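Local coordinates for protein beta-glucuronidase (uncultured Clostridium sp., PDB 6U7J) that hydrolyses beta-D-glucuronides as a family 2 glycoside hydrolase of a gut bacterium, an activity that can release estrogens from their glucuronide conjugates, at residues S420-E430 with E454-F462; L147-G155 with D382-H392. One frame throughout, in Å; residues are numbered along the deposited sequence.

Both interactions involve the start of a barrel helix: interaction 1 joins helix 424-439 to the loop after strand 445-449, and interaction 2 joins helix 386-403 to a loop of the sugar-binding domain. Their centres lie about 17 Å apart, and Tyr428 connects them directly. Its OH is 2.8 Å from His392 ND1, a probable hydrogen bond, while Tyr428 CE2 packs 3.5 Å from Leu389 CB. The two helices precede and follow strand 409-416, the fourth parallel strand of the barrel. In family 2 glycosidases the acid/base residue lies at the C-terminal end of this strand, so residues 420-430, which follow the strand within a few residues, probably start near the active site.

Interaction 1. Residues S420-E430 with E454-F462; sequences SSEEASRNYFE and EEDKISQFF. Unlike the reference sequence in segment 454-462: Glu455 (reference Asp).
Asp456 OD1 accepts two hydrogen bonds, one from each segment: Ser420 OG donates to Asp456 OD1 at 2.8 Å, on the anti side of the carboxylate, and Ile458 N reaches the same oxygen at 3.3 Å from above the carboxylate plane. The second bond makes an Asx turn. Asp456 OD2 accepts from Ser459 N on its syn side, so both oxygens hold the loop's own backbone while one also holds Ser420. With CG anti to the backbone N (chi1 176°), the Asp456 carboxylate swings back to the other segment although its CB is directed away. The ammonium of the next residue, Lys457, joins two carbonyls: NZ donates to Ser421 O and to Glu455 O, each at 2.8 Å, and a bend at the last torsion (chi4 60°) brings it there. In the barrel topology, helix 424-439 is the crossover between parallel strands 409-416 and 445-449, and residues 454-462 follow the second strand at the end where this helix begins. Met449 of that strand touches Ser420, Asp456 and Ile458. Further along the helix the contact becomes apolar. Ile458 CD1 lies over one face of Phe429, 3.9 Å from the ring centroid in a CH-pi contact, and Tyr428 covers the opposite face. Glu430 CB sits likewise over Phe461, 3.9 Å from its centroid and 26° off the ring normal. Arg426 CG packs 3.8 Å from Phe461 CZ, the two side chains crossing at about a right angle. Glu423 grips the Arg426 guanidinium side-on through NE and NH2, fixing its rotation, and Lys457 CB lies over one guanidinium face.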
loop_
_atom_site.group_PDB
_atom_site.type_symbol
_atom_site.label_atom_id
_atom_site.label_comp_id
_atom_site.label_asym_id
_atom_site.label_seq_id
_atom_site.Cartn_x
_atom_site.Cartn_y
_atom_site.Cartn_z
ATOM N N SER B 420 34.413 -16.147 -10.201
ATOM C CA SER B 420 35.110 -17.299 -10.758
ATOM C C SER B 420 35.746 -17.009 -12.117
ATOM O O SER B 420 36.221 -17.939 -12.777
ATOM C CB SER B 420 34.149 -18.494 -10.858
ATOM O OG SER B 420 33.039 -18.211 -11.698
ATOM N N SER B 421 35.749 -15.748 -12.545
ATOM C CA SER B 421 36.513 -15.327 -13.712
ATOM C C SER B 421 38.002 -15.193 -13.420
ATOM O O SER B 421 38.795 -15.142 -14.363
ATOM C CB SER B 421 35.995 -13.986 -14.210
ATOM O OG SER B 421 36.238 -13.010 -13.209
ATOM N N GLU B 422 38.389 -15.114 -12.143
ATOM C CA GLU B 422 39.789 -14.987 -11.759
ATOM C C GLU B 422 40.504 -16.327 -11.887
ATOM O O GLU B 422 39.981 -17.364 -11.468
ATOM C CB GLU B 422 39.908 -14.483 -10.318
ATOM C CG GLU B 422 39.256 -13.123 -10.066
ATOM C CD GLU B 422 39.255 -12.723 -8.587
ATOM O OE1 GLU B 422 40.143 -13.180 -7.836
ATOM O OE2 GLU B 422 38.359 -11.950 -8.173
ATOM N N GLU B 423 41.716 -16.300 -12.454
ATOM C CA GLU B 423 42.468 -17.540 -12.640
ATOM C C GLU B 423 42.775 -18.209 -11.307
ATOM O O GLU B 423 42.702 -19.442 -11.189
ATOM C CB GLU B 423 43.763 -17.272 -13.412
ATOM C CG GLU B 423 44.611 -18.525 -13.674
ATOM C CD GLU B 423 43.851 -19.620 -14.420
ATOM O OE1 GLU B 423 43.961 -20.807 -14.034
ATOM O OE2 GLU B 423 43.136 -19.299 -15.386
ATOM N N ALA B 424 43.088 -17.412 -10.280
ATOM C CA ALA B 424 43.372 -17.979 -8.970
ATOM C C ALA B 424 42.179 -18.717 -8.384
ATOM O O ALA B 424 42.353 -19.470 -7.421
ATOM C CB ALA B 424 43.831 -16.884 -8.003
ATOM N N SER B 425 40.978 -18.537 -8.940
ATOM C CA SER B 425 39.819 -19.252 -8.421
ATOM C C SER B 425 39.755 -20.701 -8.897
ATOM O O SER B 425 39.072 -21.517 -8.264
ATOM C CB SER B 425 38.530 -18.505 -8.797
ATOM O OG SER B 425 37.999 -18.946 -10.042
ATOM N N ARG B 426 40.459 -21.048 -9.978
ATOM C CA ARG B 426 40.402 -22.420 -10.477
ATOM C C ARG B 426 40.993 -23.408 -9.471
ATOM O O ARG B 426 40.371 -24.433 -9.157
ATOM C CB ARG B 426 41.121 -22.527 -11.822
ATOM C CG ARG B 426 40.949 -23.899 -12.494
ATOM C CD ARG B 426 42.026 -24.155 -13.527
ATOM N NE ARG B 426 42.268 -22.961 -14.327
ATOM C CZ ARG B 426 41.631 -22.691 -15.458
ATOM N NH1 ARG B 426 40.723 -23.548 -15.915
ATOM N NH2 ARG B 426 41.901 -21.571 -16.127
ATOM N N ASN B 427 42.195 -23.125 -8.954
ATOM C CA ASN B 427 42.797 -24.012 -7.955
ATOM C C ASN B 427 41.937 -24.105 -6.697
ATOM O O ASN B 427 41.804 -25.184 -6.105
ATOM C CB ASN B 427 44.201 -23.524 -7.585
ATOM C CG ASN B 427 45.245 -23.861 -8.639
ATOM O OD1 ASN B 427 44.966 -24.558 -9.620
ATOM N ND2 ASN B 427 46.455 -23.343 -8.451
ATOM N N TYR B 428 41.374 -22.974 -6.256
ATOM C CA TYR B 428 40.556 -22.958 -5.046
ATOM C C TYR B 428 39.409 -23.944 -5.168
ATOM O O TYR B 428 39.245 -24.842 -4.336
ATOM C CB TYR B 428 40.025 -21.538 -4.782
ATOM C CG TYR B 428 39.250 -21.404 -3.489
ATOM C CD1 TYR B 428 37.925 -21.821 -3.398
ATOM C CD2 TYR B 428 39.848 -20.867 -2.351
ATOM C CE1 TYR B 428 37.227 -21.716 -2.218
ATOM C CE2 TYR B 428 39.145 -20.744 -1.160
ATOM C CZ TYR B 428 37.842 -21.177 -1.100
ATOM O OH TYR B 428 37.146 -21.075 0.081
ATOM N N PHE B 429 38.616 -23.810 -6.220
ATOM C CA PHE B 429 37.423 -24.630 -6.317
ATOM C C PHE B 429 37.723 -26.050 -6.753
ATOM O O PHE B 429 36.938 -26.951 -6.444
ATOM C CB PHE B 429 36.410 -23.936 -7.234
ATOM C CG PHE B 429 35.782 -22.732 -6.579
ATOM C CD1 PHE B 429 34.793 -22.893 -5.618
ATOM C CD2 PHE B 429 36.245 -21.463 -6.846
ATOM C CE1 PHE B 429 34.229 -21.790 -4.975
ATOM C CE2 PHE B 429 35.695 -20.355 -6.212
ATOM C CZ PHE B 429 34.680 -20.524 -5.273
ATOM N N GLU B 430 38.846 -26.283 -7.435
ATOM C CA GLU B 430 39.249 -27.662 -7.691
ATOM C C GLU B 430 39.542 -28.384 -6.390
ATOM O O GLU B 430 39.123 -29.535 -6.199
ATOM C CB GLU B 430 40.477 -27.720 -8.592
ATOM C CG GLU B 430 40.748 -29.137 -9.064
ATOM C CD GLU B 430 42.102 -29.293 -9.710
ATOM O OE1 GLU B 430 42.294 -30.276 -10.461
ATOM O OE2 GLU B 430 42.974 -28.435 -9.466
ATOM N N GLU B 454 31.934 -16.869 -20.900
ATOM C CA GLU B 454 33.262 -16.839 -21.504
ATOM C C GLU B 454 34.362 -16.761 -20.453
ATOM O O GLU B 454 35.455 -17.297 -20.661
ATOM C CB GLU B 454 33.377 -15.653 -22.467
ATOM C CG GLU B 454 32.332 -15.653 -23.566
ATOM C CD GLU B 454 31.071 -14.903 -23.162
ATOM O OE1 GLU B 454 30.986 -14.474 -21.985
ATOM O OE2 GLU B 454 30.167 -14.747 -24.018
ATOM N N GLU B 455 34.094 -16.121 -19.314
ATOM C CA GLU B 455 35.129 -15.887 -18.322
ATOM C C GLU B 455 35.155 -16.910 -17.195
ATOM O O GLU B 455 36.159 -16.979 -16.478
ATOM C CB GLU B 455 34.967 -14.486 -17.730
ATOM C CG GLU B 455 34.833 -13.408 -18.787
ATOM C CD GLU B 455 35.837 -12.285 -18.600
ATOM O OE1 GLU B 455 35.536 -11.148 -19.025
ATOM O OE2 GLU B 455 36.924 -12.536 -18.025
ATOM N N ASP B 456 34.103 -17.708 -17.028
ATOM C CA ASP B 456 34.079 -18.668 -15.934
ATOM C C ASP B 456 35.237 -19.644 -16.067
ATOM O O ASP B 456 35.628 -20.030 -17.172
ATOM C CB ASP B 456 32.769 -19.461 -15.901
ATOM C CG ASP B 456 32.785 -20.539 -14.823
ATOM O OD1 ASP B 456 33.131 -20.199 -13.674
ATOM O OD2 ASP B 456 32.491 -21.718 -15.113
ATOM N N LYS B 457 35.773 -20.063 -14.921
ATOM C CA LYS B 457 36.904 -20.972 -14.923
ATOM C C LYS B 457 36.740 -22.158 -13.981
ATOM O O LYS B 457 37.712 -22.886 -13.770
ATOM C CB LYS B 457 38.185 -20.200 -14.597
ATOM C CG LYS B 457 38.636 -19.313 -15.762
ATOM C CD LYS B 457 39.794 -18.418 -15.397
ATOM C CE LYS B 457 40.064 -17.427 -16.504
ATOM N NZ LYS B 457 38.872 -16.562 -16.760
ATOM N N ILE B 458 35.541 -22.405 -13.436
ATOM C CA ILE B 458 35.405 -23.454 -12.428
ATOM C C ILE B 458 34.272 -24.441 -12.705
ATOM O O ILE B 458 34.239 -25.526 -12.110
ATOM C CB ILE B 458 35.230 -22.851 -11.019
ATOM C CG1 ILE B 458 33.833 -22.235 -10.845
ATOM C CG2 ILE B 458 36.327 -21.838 -10.717
ATOM C CD1 ILE B 458 33.481 -21.943 -9.369
ATOM N N SER B 459 33.342 -24.109 -13.600
ATOM C CA SER B 459 32.166 -24.969 -13.730
ATOM C C SER B 459 32.499 -26.335 -14.313
ATOM O O SER B 459 31.693 -27.265 -14.163
ATOM C CB SER B 459 31.076 -24.304 -14.578
ATOM O OG SER B 459 30.397 -23.316 -13.819
ATOM N N GLN B 460 33.661 -26.491 -14.959
ATOM C CA GLN B 460 34.064 -27.816 -15.426
ATOM C C GLN B 460 34.154 -28.831 -14.285
ATOM O O GLN B 460 34.057 -30.035 -14.540
ATOM C CB GLN B 460 35.402 -27.743 -16.163
ATOM C CG GLN B 460 36.588 -27.347 -15.283
ATOM C CD GLN B 460 36.739 -25.837 -15.179
ATOM O OE1 GLN B 460 35.845 -25.092 -15.579
ATOM N NE2 GLN B 460 37.865 -25.379 -14.638
ATOM N N PHE B 461 34.314 -28.379 -13.036
ATOM C CA PHE B 461 34.417 -29.294 -11.907
ATOM C C PHE B 461 33.067 -29.796 -11.414
ATOM O O PHE B 461 33.039 -30.703 -10.575
ATOM C CB PHE B 461 35.158 -28.626 -10.737
ATOM C CG PHE B 461 36.532 -28.109 -11.099
ATOM C CD1 PHE B 461 37.462 -28.929 -11.712
ATOM C CD2 PHE B 461 36.890 -26.800 -10.825
ATOM C CE1 PHE B 461 38.723 -28.450 -12.051
ATOM C CE2 PHE B 461 38.151 -26.319 -11.156
ATOM C CZ PHE B 461 39.068 -27.148 -11.771
ATOM N N PHE B 462 31.957 -29.246 -11.903
ATOM C CA PHE B 462 30.638 -29.560 -11.369
ATOM C C PHE B 462 29.963 -30.634 -12.208
ATOM O O PHE B 462 30.319 -30.868 -13.362
ATOM C CB PHE B 462 29.741 -28.311 -11.330
ATOM C CG PHE B 462 30.302 -27.178 -10.519
ATOM C CD1 PHE B 462 31.139 -27.422 -9.434
ATOM C CD2 PHE B 462 29.980 -25.867 -10.831
ATOM C CE1 PHE B 462 31.652 -26.372 -8.679
ATOM C CE2 PHE B 462 30.483 -24.815 -10.081
ATOM C CZ PHE B 462 31.324 -25.066 -9.007
#

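Interaction 2. Residues L147-G155 with D382-H392; sequences LEWDCLPVG and DKVNEKTLAYH
A capping box at the N-terminus of helix 386-403, formed by Asn385 and Thr388, meets a type I beta turn running from Glu148 to Cys151. Thr388 OG1 donates to Trp149 O at 2.7 Å, approaching from above the carbonyl plane (36° out of it), and also accepts a weak bond from Asn385 N. One hydroxyl thus serves both the cap and the neighbouring loop. Before the helix, Lys383 runs alongside Trp149 in the same direction. Lys383 CG stands over the indole, 3.7 Å from the centroid of the six-membered ring and 18° off its normal, which identifies a CH-pi contact made by the aliphatic part of the lysine. Farther down the helix, Leu152 CG packs 3.7 Å from Tyr391 CE2, while Leu152 CD1 lies 3.7 Å from His392 CA. The Tyr391 ring leaves the helix opposite its own amide nitrogen (chi1 177°), which turns its edge to Leu152 N. Its OH bonds to Lys118 O and to two waters; one water accepts from Leu152 N, the other donates to Leu152 O. These polar and apolar contacts join the sugar-binding domain to the TIM barrel, a domain pairing characteristic of family 2 glycoside hydrolases.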
loop_
_atom_site.group_PDB
_atom_site.type_symbol
_atom_site.label_atom_id
_atom_site.label_comp_id
_atom_site.label_asym_id
_atom_site.label_seq_id
_atom_site.Cartn_x
_atom_site.Cartn_y
_atom_site.Cartn_z
ATOM N N LEU B 147 32.361 -10.623 10.226
ATOM C CA LEU B 147 32.762 -11.526 9.158
ATOM C C LEU B 147 34.061 -11.019 8.558
ATOM O O LEU B 147 34.209 -9.817 8.309
ATOM C CB LEU B 147 31.690 -11.638 8.075
ATOM C CG LEU B 147 30.380 -12.315 8.479
ATOM C CD1 LEU B 147 29.367 -12.168 7.342
ATOM C CD2 LEU B 147 30.593 -13.805 8.866
ATOM N N GLU B 148 35.001 -11.933 8.357
ATOM C CA GLU B 148 36.300 -11.636 7.771
ATOM C C GLU B 148 36.483 -12.476 6.512
ATOM O O GLU B 148 35.603 -13.245 6.123
ATOM C CB GLU B 148 37.431 -11.902 8.772
ATOM C CG GLU B 148 37.427 -10.977 9.969
ATOM C CD GLU B 148 38.051 -9.627 9.681
ATOM O OE1 GLU B 148 38.028 -9.175 8.509
ATOM O OE2 GLU B 148 38.578 -9.013 10.640
ATOM N N TRP B 149 37.653 -12.320 5.882
ATOM C CA TRP B 149 37.930 -12.984 4.612
ATOM C C TRP B 149 38.013 -14.494 4.737
ATOM O O TRP B 149 37.928 -15.179 3.715
ATOM C CB TRP B 149 39.227 -12.455 4.011
ATOM C CG TRP B 149 39.107 -11.048 3.503
ATOM C CD1 TRP B 149 39.686 -9.931 4.028
ATOM C CD2 TRP B 149 38.355 -10.612 2.364
ATOM N NE1 TRP B 149 39.344 -8.827 3.286
ATOM C CE2 TRP B 149 38.526 -9.218 2.259
ATOM C CE3 TRP B 149 37.559 -11.269 1.420
ATOM C CZ2 TRP B 149 37.926 -8.461 1.248
ATOM C CZ3 TRP B 149 36.962 -10.520 0.415
ATOM C CH2 TRP B 149 37.153 -9.126 0.338
ATOM N N ASP B 150 38.172 -15.031 5.951
ATOM C CA ASP B 150 38.202 -16.475 6.162
ATOM C C ASP B 150 36.983 -16.972 6.923
ATOM O O ASP B 150 37.003 -18.078 7.473
ATOM C CB ASP B 150 39.488 -16.914 6.864
ATOM C CG ASP B 150 39.658 -16.288 8.243
ATOM O OD1 ASP B 150 38.880 -15.382 8.602
ATOM O OD2 ASP B 150 40.587 -16.702 8.969
ATOM N N CYS B 151 35.921 -16.174 6.964
ATOM C CA CYS B 151 34.619 -16.622 7.427
ATOM C C CYS B 151 33.775 -16.994 6.218
ATOM O O CYS B 151 34.090 -16.640 5.082
ATOM C CB CYS B 151 33.923 -15.525 8.238
ATOM S SG CYS B 151 34.860 -14.988 9.697
ATOM N N LEU B 152 32.675 -17.686 6.485
ATOM C CA LEU B 152 31.665 -17.991 5.478
ATOM C C LEU B 152 30.302 -17.663 6.078
ATOM O O LEU B 152 29.883 -18.319 7.051
ATOM C CB LEU B 152 31.733 -19.453 5.038
ATOM C CG LEU B 152 33.038 -19.963 4.428
ATOM C CD1 LEU B 152 32.840 -21.403 4.037
ATOM C CD2 LEU B 152 33.461 -19.151 3.202
ATOM N N PRO B 153 29.564 -16.682 5.544
ATOM C CA PRO B 153 29.875 -15.828 4.398
ATOM C C PRO B 153 31.103 -14.953 4.594
ATOM O O PRO B 153 31.527 -14.689 5.708
ATOM C CB PRO B 153 28.617 -14.950 4.262
ATOM C CG PRO B 153 27.533 -15.722 4.927
ATOM C CD PRO B 153 28.216 -16.419 6.079
ATOM N N VAL B 154 31.644 -14.493 3.489
ATOM C CA VAL B 154 32.862 -13.696 3.483
ATOM C C VAL B 154 32.507 -12.239 3.764
ATOM O O VAL B 154 31.498 -11.724 3.266
ATOM C CB VAL B 154 33.565 -13.880 2.121
ATOM C CG1 VAL B 154 34.467 -12.728 1.786
ATOM C CG2 VAL B 154 34.338 -15.214 2.097
ATOM N N GLY B 155 33.324 -11.564 4.574
ATOM C CA GLY B 155 33.187 -10.121 4.749
ATOM C C GLY B 155 34.506 -9.480 5.130
ATOM O O GLY B 155 35.540 -10.143 5.070
ATOM N N ASP B 382 45.906 -11.905 0.669
ATOM C CA ASP B 382 45.370 -11.192 1.818
ATOM C C ASP B 382 43.842 -11.218 1.892
ATOM O O ASP B 382 43.268 -10.499 2.717
ATOM C CB ASP B 382 45.877 -9.745 1.824
ATOM C CG ASP B 382 45.784 -9.078 0.456
ATOM O OD1 ASP B 382 45.435 -9.767 -0.538
ATOM O OD2 ASP B 382 46.066 -7.857 0.376
ATOM N N LYS B 383 43.166 -12.031 1.069
ATOM C CA LYS B 383 41.707 -12.087 1.109
ATOM C C LYS B 383 41.205 -13.527 1.148
ATOM O O LYS B 383 41.430 -14.225 2.136
ATOM C CB LYS B 383 41.112 -11.326 -0.081
ATOM C CG LYS B 383 41.229 -9.802 0.056
ATOM C CD LYS B 383 40.523 -9.075 -1.073
ATOM C CE LYS B 383 40.813 -7.586 -1.043
ATOM N NZ LYS B 383 42.228 -7.309 -1.392
ATOM N N VAL B 384 40.514 -13.989 0.107
ATOM C CA VAL B 384 40.101 -15.389 0.052
ATOM C C VAL B 384 41.337 -16.206 -0.316
ATOM O O VAL B 384 41.797 -16.158 -1.459
ATOM C CB VAL B 384 38.957 -15.622 -0.945
ATOM C CG1 VAL B 384 38.663 -17.116 -1.078
ATOM C CG2 VAL B 384 37.691 -14.850 -0.523
ATOM N N ASN B 385 41.872 -16.949 0.652
ATOM C CA ASN B 385 43.194 -17.573 0.528
ATOM C C ASN B 385 43.142 -18.995 1.098
ATOM O O ASN B 385 42.066 -19.579 1.274
ATOM C CB ASN B 385 44.251 -16.678 1.207
ATOM C CG ASN B 385 44.001 -16.509 2.692
ATOM O OD1 ASN B 385 43.266 -17.284 3.299
ATOM N ND2 ASN B 385 44.610 -15.493 3.284
ATOM N N GLU B 386 44.327 -19.569 1.390
ATOM C CA GLU B 386 44.456 -20.968 1.817
ATOM C C GLU B 386 43.618 -21.242 3.064
ATOM O O GLU B 386 43.264 -22.392 3.351
ATOM C CB GLU B 386 45.938 -21.298 2.095
ATOM C CG GLU B 386 46.506 -20.619 3.363
ATOM C CD GLU B 386 47.687 -21.366 4.010
ATOM O OE1 GLU B 386 48.335 -20.776 4.914
ATOM O OE2 GLU B 386 47.964 -22.535 3.627
ATOM N N LYS B 387 43.300 -20.174 3.791
ATOM C CA LYS B 387 42.545 -20.163 5.025
ATOM C C LYS B 387 41.086 -20.370 4.851
ATOM O O LYS B 387 40.475 -21.216 5.523
ATOM C CB LYS B 387 42.619 -18.816 5.729
ATOM C CG LYS B 387 43.739 -18.908 6.517
ATOM C CD LYS B 387 43.607 -20.131 7.217
ATOM C CE LYS B 387 45.030 -20.454 7.193
ATOM N NZ LYS B 387 45.507 -19.447 8.247
ATOM N N THR B 388 40.545 -19.393 4.157
ATOM C CA THR B 388 39.232 -19.521 3.611
ATOM C C THR B 388 39.067 -20.928 3.087
ATOM O O THR B 388 38.088 -21.601 3.401
ATOM C CB THR B 388 39.077 -18.505 2.508
ATOM O OG1 THR B 388 39.550 -17.239 2.977
ATOM C CG2 THR B 388 37.602 -18.435 2.131
ATOM N N LEU B 389 40.044 -21.391 2.301
ATOM C CA LEU B 389 39.937 -22.701 1.667
ATOM C C LEU B 389 39.840 -23.816 2.704
ATOM O O LEU B 389 38.989 -24.710 2.595
ATOM C CB LEU B 389 41.132 -22.910 0.730
ATOM C CG LEU B 389 41.273 -24.274 0.040
ATOM C CD1 LEU B 389 39.967 -24.680 -0.590
ATOM C CD2 LEU B 389 42.392 -24.251 -1.004
ATOM N N ALA B 390 40.713 -23.792 3.718
ATOM C CA ALA B 390 40.668 -24.839 4.735
ATOM C C ALA B 390 39.374 -24.757 5.536
ATOM O O ALA B 390 38.758 -25.787 5.839
ATOM C CB ALA B 390 41.880 -24.746 5.658
ATOM N N TYR B 391 38.921 -23.532 5.843
ATOM C CA TYR B 391 37.668 -23.389 6.574
ATOM C C TYR B 391 36.483 -23.823 5.705
ATOM O O TYR B 391 35.547 -24.468 6.191
ATOM C CB TYR B 391 37.518 -21.946 7.071
ATOM C CG TYR B 391 36.209 -21.726 7.780
ATOM C CD1 TYR B 391 35.937 -22.378 8.973
ATOM C CD2 TYR B 391 35.221 -20.904 7.228
ATOM C CE1 TYR B 391 34.739 -22.210 9.616
ATOM C CE2 TYR B 391 34.016 -20.716 7.868
ATOM C CZ TYR B 391 33.781 -21.375 9.058
ATOM O OH TYR B 391 32.587 -21.216 9.701
ATOM N N HIS B 392 36.546 -23.527 4.408
ATOM C CA HIS B 392 35.506 -23.938 3.465
ATOM C C HIS B 392 35.367 -25.462 3.423
ATOM O O HIS B 392 34.252 -26.002 3.458
ATOM C CB HIS B 392 35.862 -23.362 2.093
ATOM C CG HIS B 392 34.759 -23.396 1.077
ATOM N ND1 HIS B 392 34.823 -22.664 -0.090
ATOM C CD2 HIS B 392 33.598 -24.087 1.025
ATOM C CE1 HIS B 392 33.741 -22.892 -0.813
ATOM N NE2 HIS B 392 32.974 -23.741 -0.154
HETATM O O HOH W 1 29.995 -20.999 8.061
HETATM O O HOH W 2 32.235 -18.124 9.413
#